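Local coordinates for protein carboxypeptidase A (Helicoverpa armigera, PDB 1JQG) that is the zinc-binding precursor of a mid-gut carboxypeptidase that, like its M14 relatives, probably removes C-terminal residues from peptides, presumably in digestion, at residues Lys120-Gln132 with Pro217-Gly229. Sequence-based numbering, arbitrary orientation.
Sequences KIHSYEEVDAYLQ and PVANPDGYVHTFG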
ATOM      1  N   LYS A 120     -12.522 -13.943  -0.712  1.00 17.97           N
ATOM      2  CA  LYS A 120     -13.276 -12.702  -0.720  1.00 19.54           C
ATOM      3  C   LYS A 120     -12.552 -11.581   0.004  1.00 19.94           C
ATOM      4  O   LYS A 120     -11.570 -11.851   0.677  1.00 24.81           O
ATOM      5  CB  LYS A 120     -14.670 -12.903  -0.109  1.00 27.35           C
ATOM      6  CG  LYS A 120     -14.669 -13.147   1.413  1.00 28.79           C
ATOM      7  CD  LYS A 120     -16.098 -13.099   1.920  1.00 28.02           C
ATOM      8  CE  LYS A 120     -16.152 -13.027   3.435  1.00 36.24           C
ATOM      9  NZ  LYS A 120     -16.109 -11.576   3.845  1.00 41.35           N
ATOM     10  N   ILE A 121     -13.031 -10.353  -0.110  1.00 20.08           N
ATOM     11  CA  ILE A 121     -12.426  -9.192   0.519  1.00 19.50           C
ATOM     12  C   ILE A 121     -13.146  -9.034   1.867  1.00 23.94           C
ATOM     13  O   ILE A 121     -14.377  -9.078   1.954  1.00 22.39           O
ATOM     14  CB  ILE A 121     -12.560  -7.916  -0.322  1.00 22.35           C
ATOM     15  CG1 ILE A 121     -11.827  -8.014  -1.674  1.00 17.40           C
ATOM     16  CG2 ILE A 121     -12.054  -6.647   0.326  1.00 26.70           C
ATOM     17  CD1 ILE A 121     -10.364  -8.363  -1.542  1.00 17.32           C
ATOM     18  N   HIS A 122     -12.363  -8.812   2.916  1.00 22.21           N
ATOM     19  CA  HIS A 122     -12.908  -8.660   4.257  1.00 22.03           C
ATOM     20  C   HIS A 122     -12.909  -7.201   4.706  1.00 20.83           C
ATOM     21  O   HIS A 122     -11.952  -6.451   4.507  1.00 23.99           O
ATOM     22  CB  HIS A 122     -12.054  -9.501   5.250  1.00 16.61           C
ATOM     23  CG  HIS A 122     -11.935 -10.933   4.821  1.00 23.64           C
ATOM     24  ND1 HIS A 122     -12.942 -11.878   4.998  1.00 26.58           N
ATOM     25  CD2 HIS A 122     -10.918 -11.576   4.194  1.00 23.04           C
ATOM     26  CE1 HIS A 122     -12.528 -13.040   4.498  1.00 23.19           C
ATOM     27  NE2 HIS A 122     -11.301 -12.886   4.007  1.00 18.66           N
ATOM     28  N   SER A 123     -13.959  -6.790   5.386  1.00 14.99           N
ATOM     29  CA  SER A 123     -14.109  -5.425   5.859  1.00 19.59           C
ATOM     30  C   SER A 123     -13.281  -5.173   7.106  1.00 24.50           C
ATOM     31  O   SER A 123     -12.674  -6.086   7.697  1.00 21.97           O
ATOM     32  CB  SER A 123     -15.587  -5.124   6.158  1.00 22.96           C
ATOM     33  OG  SER A 123     -16.036  -5.933   7.226  1.00 25.12           O
ATOM     34  N   TYR A 124     -13.259  -3.898   7.540  1.00 24.02           N
ATOM     35  CA  TYR A 124     -12.469  -3.510   8.696  1.00 18.69           C
ATOM     36  C   TYR A 124     -12.976  -4.271   9.919  1.00 19.53           C
ATOM     37  O   TYR A 124     -12.187  -4.767  10.736  1.00 19.83           O
ATOM     38  CB  TYR A 124     -12.559  -1.981   8.906  1.00 23.64           C
ATOM     39  CG  TYR A 124     -12.337  -1.573  10.369  1.00 22.99           C
ATOM     40  CD1 TYR A 124     -11.070  -1.612  10.945  1.00 21.30           C
ATOM     41  CD2 TYR A 124     -13.418  -1.201  11.159  1.00 22.38           C
ATOM     42  CE1 TYR A 124     -10.879  -1.293  12.272  1.00 25.17           C
ATOM     43  CE2 TYR A 124     -13.236  -0.854  12.483  1.00 25.65           C
ATOM     44  CZ  TYR A 124     -11.960  -0.903  13.041  1.00 27.60           C
ATOM     45  OH  TYR A 124     -11.778  -0.584  14.362  1.00 28.33           O
ATOM     46  N   GLU A 125     -14.289  -4.336  10.071  1.00 19.03           N
ATOM     47  CA  GLU A 125     -14.927  -4.990  11.215  1.00 21.73           C
ATOM     48  C   GLU A 125     -14.554  -6.467  11.292  1.00 20.67           C
ATOM     49  O   GLU A 125     -14.319  -6.938  12.389  1.00 19.59           O
ATOM     50  CB  GLU A 125     -16.448  -4.837  11.142  1.00 25.83           C
ATOM     51  CG  GLU A 125     -16.969  -3.426  11.202  1.00 38.07           C
ATOM     52  CD  GLU A 125     -16.772  -2.596   9.941  1.00 43.17           C
ATOM     53  OE1 GLU A 125     -16.532  -3.226   8.882  1.00 35.22           O
ATOM     54  OE2 GLU A 125     -16.858  -1.342  10.032  1.00 45.36           O
ATOM     55  N   GLU A 126     -14.537  -7.163  10.142  1.00 18.48           N
ATOM     56  CA  GLU A 126     -14.225  -8.570  10.090  1.00 19.13           C
ATOM     57  C   GLU A 126     -12.768  -8.835  10.443  1.00 19.03           C
ATOM     58  O   GLU A 126     -12.453  -9.756  11.172  1.00 22.37           O
ATOM     59  CB  GLU A 126     -14.532  -9.224   8.727  1.00 22.07           C
ATOM     60  CG  GLU A 126     -15.968  -8.983   8.266  1.00 30.03           C
ATOM     61  CD  GLU A 126     -16.264  -9.616   6.929  1.00 34.57           C
ATOM     62  OE1 GLU A 126     -16.543 -10.841   6.918  1.00 46.21           O
ATOM     63  OE2 GLU A 126     -16.206  -8.896   5.910  1.00 33.65           O
ATOM     64  N   VAL A 127     -11.871  -7.949  10.033  1.00 21.43           N
ATOM     65  CA  VAL A 127     -10.436  -8.054  10.334  1.00 18.95           C
ATOM     66  C   VAL A 127     -10.195  -7.766  11.807  1.00 15.83           C
ATOM     67  O   VAL A 127      -9.463  -8.428  12.500  1.00 14.95           O
ATOM     68  CB  VAL A 127      -9.570  -7.135   9.466  1.00 17.05           C
ATOM     69  CG1 VAL A 127      -8.098  -7.200   9.895  1.00 16.37           C
ATOM     70  CG2 VAL A 127      -9.695  -7.507   8.002  1.00 11.36           C
ATOM     71  N   ASP A 128     -10.893  -6.760  12.322  1.00 18.19           N
ATOM     72  CA  ASP A 128     -10.794  -6.369  13.722  1.00 17.23           C
ATOM     73  C   ASP A 128     -11.237  -7.505  14.632  1.00 21.42           C
ATOM     74  O   ASP A 128     -10.667  -7.776  15.697  1.00 25.41           O
ATOM     75  CB  ASP A 128     -11.657  -5.138  13.977  1.00 18.59           C
ATOM     76  CG  ASP A 128     -11.519  -4.620  15.379  1.00 22.19           C
ATOM     77  OD1 ASP A 128     -12.421  -5.008  16.137  1.00 31.82           O
ATOM     78  OD2 ASP A 128     -10.548  -3.876  15.671  1.00 32.24           O
ATOM     79  N   ALA A 129     -12.344  -8.159  14.280  1.00 21.01           N
ATOM     80  CA  ALA A 129     -12.861  -9.275  15.083  1.00 20.68           C
ATOM     81  C   ALA A 129     -11.934 -10.480  14.996  1.00 20.53           C
ATOM     82  O   ALA A 129     -11.686 -11.181  15.969  1.00 20.54           O
ATOM     83  CB  ALA A 129     -14.253  -9.720  14.675  1.00 12.44           C
ATOM     84  N   TYR A 130     -11.429 -10.756  13.795  1.00 24.13           N
ATOM     85  CA  TYR A 130     -10.545 -11.865  13.513  1.00 20.84           C
ATOM     86  C   TYR A 130      -9.280 -11.806  14.373  1.00 19.60           C
ATOM     87  O   TYR A 130      -8.908 -12.822  14.950  1.00 18.78           O
ATOM     88  CB  TYR A 130     -10.165 -11.874  12.034  1.00 21.38           C
ATOM     89  CG  TYR A 130      -9.132 -12.915  11.615  1.00 20.30           C
ATOM     90  CD1 TYR A 130      -9.347 -14.267  11.873  1.00 17.27           C
ATOM     91  CD2 TYR A 130      -7.968 -12.543  10.967  1.00 15.74           C
ATOM     92  CE1 TYR A 130      -8.442 -15.223  11.456  1.00 18.72           C
ATOM     93  CE2 TYR A 130      -7.026 -13.481  10.584  1.00 16.34           C
ATOM     94  CZ  TYR A 130      -7.288 -14.828  10.810  1.00 18.20           C
ATOM     95  OH  TYR A 130      -6.348 -15.712  10.374  1.00 20.28           O
ATOM     96  N   LEU A 131      -8.636 -10.641  14.398  1.00 16.05           N
ATOM     97  CA  LEU A 131      -7.449 -10.451  15.224  1.00 19.94           C
ATOM     98  C   LEU A 131      -7.647 -10.846  16.670  1.00 18.83           C
ATOM     99  O   LEU A 131      -6.732 -11.417  17.271  1.00 24.01           O
ATOM    100  CB  LEU A 131      -6.943  -8.994  15.179  1.00 13.59           C
ATOM    101  CG  LEU A 131      -6.584  -8.461  13.780  1.00 19.72           C
ATOM    102  CD1 LEU A 131      -6.007  -7.050  13.867  1.00 14.80           C
ATOM    103  CD2 LEU A 131      -5.664  -9.434  13.042  1.00 14.12           C
ATOM    104  N   GLN A 132      -8.799 -10.467  17.229  1.00 19.97           N
ATOM    105  CA  GLN A 132      -9.141 -10.786  18.618  1.00 18.75           C
ATOM    106  C   GLN A 132      -9.413 -12.249  18.864  1.00 17.68           C
ATOM    107  O   GLN A 132      -9.159 -12.785  19.945  1.00 27.20           O
ATOM    108  CB  GLN A 132     -10.349  -9.954  19.061  1.00 15.10           C
ATOM    109  CG  GLN A 132     -10.052  -8.470  19.132  1.00 20.76           C
ATOM    110  CD  GLN A 132     -11.290  -7.637  19.346  1.00 24.33           C
ATOM    111  OE1 GLN A 132     -11.714  -6.854  18.482  1.00 37.06           O
ATOM    112  NE2 GLN A 132     -11.906  -7.813  20.487  1.00 25.10           N
ATOM    113  N   PRO A 217      -2.743  -5.058   9.669  1.00 18.87           N
ATOM    114  CA  PRO A 217      -3.596  -5.277   8.505  1.00 16.06           C
ATOM    115  C   PRO A 217      -4.192  -4.006   7.936  1.00 21.01           C
ATOM    116  O   PRO A 217      -4.150  -3.753   6.728  1.00 20.12           O
ATOM    117  CB  PRO A 217      -4.571  -6.318   8.958  1.00 19.70           C
ATOM    118  CG  PRO A 217      -3.934  -6.994  10.157  1.00 17.83           C
ATOM    119  CD  PRO A 217      -3.161  -5.876  10.823  1.00 16.75           C
ATOM    120  N   VAL A 218      -4.949  -3.223   8.695  1.00 24.03           N
ATOM    121  CA  VAL A 218      -5.653  -2.042   8.295  1.00 19.51           C
ATOM    122  C   VAL A 218      -5.088  -0.772   8.925  1.00 23.25           C
ATOM    123  O   VAL A 218      -5.450  -0.314   9.992  1.00 23.72           O
ATOM    124  CB  VAL A 218      -7.156  -2.109   8.639  1.00 16.16           C
ATOM    125  CG1 VAL A 218      -7.897  -0.985   7.913  1.00 17.51           C
ATOM    126  CG2 VAL A 218      -7.734  -3.452   8.237  1.00 17.08           C
ATOM    127  N   ALA A 219      -4.158  -0.133   8.198  1.00 24.47           N
ATOM    128  CA  ALA A 219      -3.492   1.063   8.672  1.00 23.90           C
ATOM    129  C   ALA A 219      -4.332   2.322   8.547  1.00 22.45           C
ATOM    130  O   ALA A 219      -4.073   3.272   9.311  1.00 24.41           O
ATOM    131  CB  ALA A 219      -2.188   1.256   7.943  1.00 21.69           C
ATOM    132  N   ASN A 220      -5.368   2.248   7.734  1.00 17.89           N
ATOM    133  CA  ASN A 220      -6.270   3.368   7.487  1.00 17.14           C
ATOM    134  C   ASN A 220      -7.741   2.941   7.531  1.00 18.39           C
ATOM    135  O   ASN A 220      -8.436   2.851   6.527  1.00 18.66           O
ATOM    136  CB  ASN A 220      -5.914   3.966   6.115  1.00 17.97           C
ATOM    137  CG  ASN A 220      -6.634   5.266   5.802  1.00 14.96           C
ATOM    138  OD1 ASN A 220      -6.546   5.688   4.649  1.00 15.61           O
ATOM    139  ND2 ASN A 220      -7.325   5.858   6.754  1.00 13.16           N
ATOM    140  N   PRO A 221      -8.272   2.624   8.702  1.00 21.98           N
ATOM    141  CA  PRO A 221      -9.617   2.110   8.911  1.00 20.32           C
ATOM    142  C   PRO A 221     -10.749   3.017   8.458  1.00 20.95           C
ATOM    143  O   PRO A 221     -11.699   2.581   7.777  1.00 24.54           O
ATOM    144  CB  PRO A 221      -9.629   1.800  10.403  1.00 16.37           C
ATOM    145  CG  PRO A 221      -8.618   2.664  11.037  1.00 17.42           C
ATOM    146  CD  PRO A 221      -7.513   2.692  10.007  1.00 20.23           C
ATOM    147  N   ASP A 222     -10.678   4.312   8.742  1.00 19.99           N
ATOM    148  CA  ASP A 222     -11.676   5.273   8.268  1.00 19.30           C
ATOM    149  C   ASP A 222     -11.828   5.313   6.739  1.00 20.71           C
ATOM    150  O   ASP A 222     -12.938   5.402   6.167  1.00 18.63           O
ATOM    151  CB  ASP A 222     -11.331   6.683   8.786  1.00 17.89           C
ATOM    152  CG  ASP A 222     -11.377   6.813  10.293  1.00 24.23           C
ATOM    153  OD1 ASP A 222     -11.921   5.943  11.018  1.00 24.36           O
ATOM    154  OD2 ASP A 222     -10.854   7.822  10.843  1.00 16.41           O
ATOM    155  N   GLY A 223     -10.693   5.356   6.024  1.00 17.85           N
ATOM    156  CA  GLY A 223     -10.724   5.413   4.566  1.00 19.20           C
ATOM    157  C   GLY A 223     -11.222   4.093   3.995  1.00 19.91           C
ATOM    158  O   GLY A 223     -11.937   4.022   2.999  1.00 20.31           O
ATOM    159  N   TYR A 224     -10.716   2.988   4.545  1.00 17.60           N
ATOM    160  CA  TYR A 224     -11.096   1.664   4.110  1.00 18.56           C
ATOM    161  C   TYR A 224     -12.616   1.476   4.209  1.00 17.50           C
ATOM    162  O   TYR A 224     -13.206   0.834   3.321  1.00 16.38           O
ATOM    163  CB  TYR A 224     -10.338   0.594   4.918  1.00 19.71           C
ATOM    164  CG  TYR A 224     -10.468  -0.821   4.387  1.00 21.57           C
ATOM    165  CD1 TYR A 224     -10.217  -1.085   3.048  1.00 22.14           C
ATOM    166  CD2 TYR A 224     -10.830  -1.882   5.184  1.00 19.47           C
ATOM    167  CE1 TYR A 224     -10.322  -2.358   2.541  1.00 20.72           C
ATOM    168  CE2 TYR A 224     -10.942  -3.171   4.693  1.00 19.35           C
ATOM    169  CZ  TYR A 224     -10.686  -3.400   3.363  1.00 19.57           C
ATOM    170  OH  TYR A 224     -10.800  -4.664   2.853  1.00 16.29           O
ATOM    171  N   VAL A 225     -13.210   1.983   5.282  1.00 14.96           N
ATOM    172  CA  VAL A 225     -14.654   1.787   5.503  1.00 19.98           C
ATOM    173  C   VAL A 225     -15.391   2.649   4.484  1.00 22.00           C
ATOM    174  O   VAL A 225     -16.415   2.276   3.930  1.00 20.70           O
ATOM    175  CB  VAL A 225     -15.058   2.107   6.947  1.00 26.67           C
ATOM    176  CG1 VAL A 225     -16.545   2.306   7.233  1.00 19.71           C
ATOM    177  CG2 VAL A 225     -14.556   1.018   7.906  1.00 17.84           C
ATOM    178  N   HIS A 226     -14.821   3.815   4.183  1.00 22.19           N
ATOM    179  CA  HIS A 226     -15.390   4.768   3.270  1.00 19.37           C
ATOM    180  C   HIS A 226     -15.363   4.221   1.848  1.00 21.97           C
ATOM    181  O   HIS A 226     -16.286   4.461   1.052  1.00 24.40           O
ATOM    182  CB  HIS A 226     -14.624   6.097   3.349  1.00 19.51           C
ATOM    183  CG  HIS A 226     -15.225   7.217   2.549  1.00 22.34           C
ATOM    184  ND1 HIS A 226     -14.557   7.869   1.515  1.00 21.73           N
ATOM    185  CD2 HIS A 226     -16.447   7.806   2.641  1.00 19.73           C
ATOM    186  CE1 HIS A 226     -15.343   8.817   1.028  1.00 22.02           C
ATOM    187  NE2 HIS A 226     -16.512   8.775   1.658  1.00 17.44           N
ATOM    188  N   THR A 227     -14.311   3.493   1.495  1.00 22.27           N
ATOM    189  CA  THR A 227     -14.197   2.889   0.176  1.00 24.57           C
ATOM    190  C   THR A 227     -15.171   1.724  -0.021  1.00 28.53           C
ATOM    191  O   THR A 227     -15.465   1.380  -1.167  1.00 31.32           O
ATOM    192  CB  THR A 227     -12.763   2.391  -0.086  1.00 21.65           C
ATOM    193  OG1 THR A 227     -12.412   1.437   0.916  1.00 20.31           O
ATOM    194  CG2 THR A 227     -11.735   3.516  -0.042  1.00 24.93           C
ATOM    195  N   PHE A 228     -15.608   1.089   1.073  1.00 27.41           N
ATOM    196  CA  PHE A 228     -16.548  -0.006   1.044  1.00 29.23           C
ATOM    197  C   PHE A 228     -17.987   0.412   0.726  1.00 33.13           C
ATOM    198  O   PHE A 228     -18.744  -0.347   0.115  1.00 35.60           O
ATOM    199  CB  PHE A 228     -16.572  -0.764   2.380  1.00 26.45           C
ATOM    200  CG  PHE A 228     -15.851  -2.091   2.304  1.00 30.31           C
ATOM    201  CD1 PHE A 228     -16.550  -3.258   2.551  1.00 26.79           C
ATOM    202  CD2 PHE A 228     -14.489  -2.162   1.974  1.00 17.99           C
ATOM    203  CE1 PHE A 228     -15.918  -4.482   2.513  1.00 25.26           C
ATOM    204  CE2 PHE A 228     -13.897  -3.386   1.895  1.00 21.47           C
ATOM    205  CZ  PHE A 228     -14.583  -4.535   2.176  1.00 26.93           C
ATOM    206  N   GLY A 229     -18.379   1.604   1.117  1.00 33.83           N
ATOM    207  CA  GLY A 229     -19.685   2.118   0.812  1.00 39.40           C
ATOM    208  C   GLY A 229     -19.649   3.596   0.486  1.00 43.72           C
ATOM    209  O   GLY A 229     -19.935   4.458   1.309  1.00 50.61           O
TER
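Tyr224 reaches from helix 221-228 to the backbone just ahead of helix 124-132, where its hydroxyl makes the one hydrogen bond between the segments, OH to His122 O at 2.7 Å. Tyr224 CB points toward the other segment, and with CG anti to the backbone N (chi1 -170°) the ring continues out to the backbone of His122 to Tyr124. From CB outward, close neighbours begin at CD2, which packs against Tyr124 CB at 4.1 Å; CE2 lies 3.7 Å from Tyr124 N, CZ 3.5 Å from His122 O, and OH also touches Ile121 CG2. His122 O sits at the ring edge; the C=O...OH angle is 147°, with the hydroxyl tilted from the carbonyl plane. A phenylalanine here would probably leave His122 O without its donor across the contact and Ile121 CG2 without the hydroxyl it rests against. Phe228 CD2 lies over one face of the Tyr224 ring, offset toward its rim, and Phe228 CE1 meets Ser123 CB at 3.7 Å.

Both helices belong to the alpha/beta fold of the M14 carboxypeptidases, built on a mixed sheet: helix 221-228 follows strand 212-216, whereas helix 124-137 precedes strand 142-149. The axes of helices 124-132 and 221-228 approach to 11.1 Å, with 132° between their N-to-C directions. Pro221 CB makes an off-centre CH-pi contact with the Tyr124 ring, 4.2 Å from its centroid, while the Tyr124 hydroxyl is hydrogen-bonded to Ser155 O. Val225 CG2 fits against Tyr124 CB at 3.7 Å. Val127 CG1 bridges Pro217 CB and Val218 CG2, and Leu131 CD2 meets CG of the Pro217 ring.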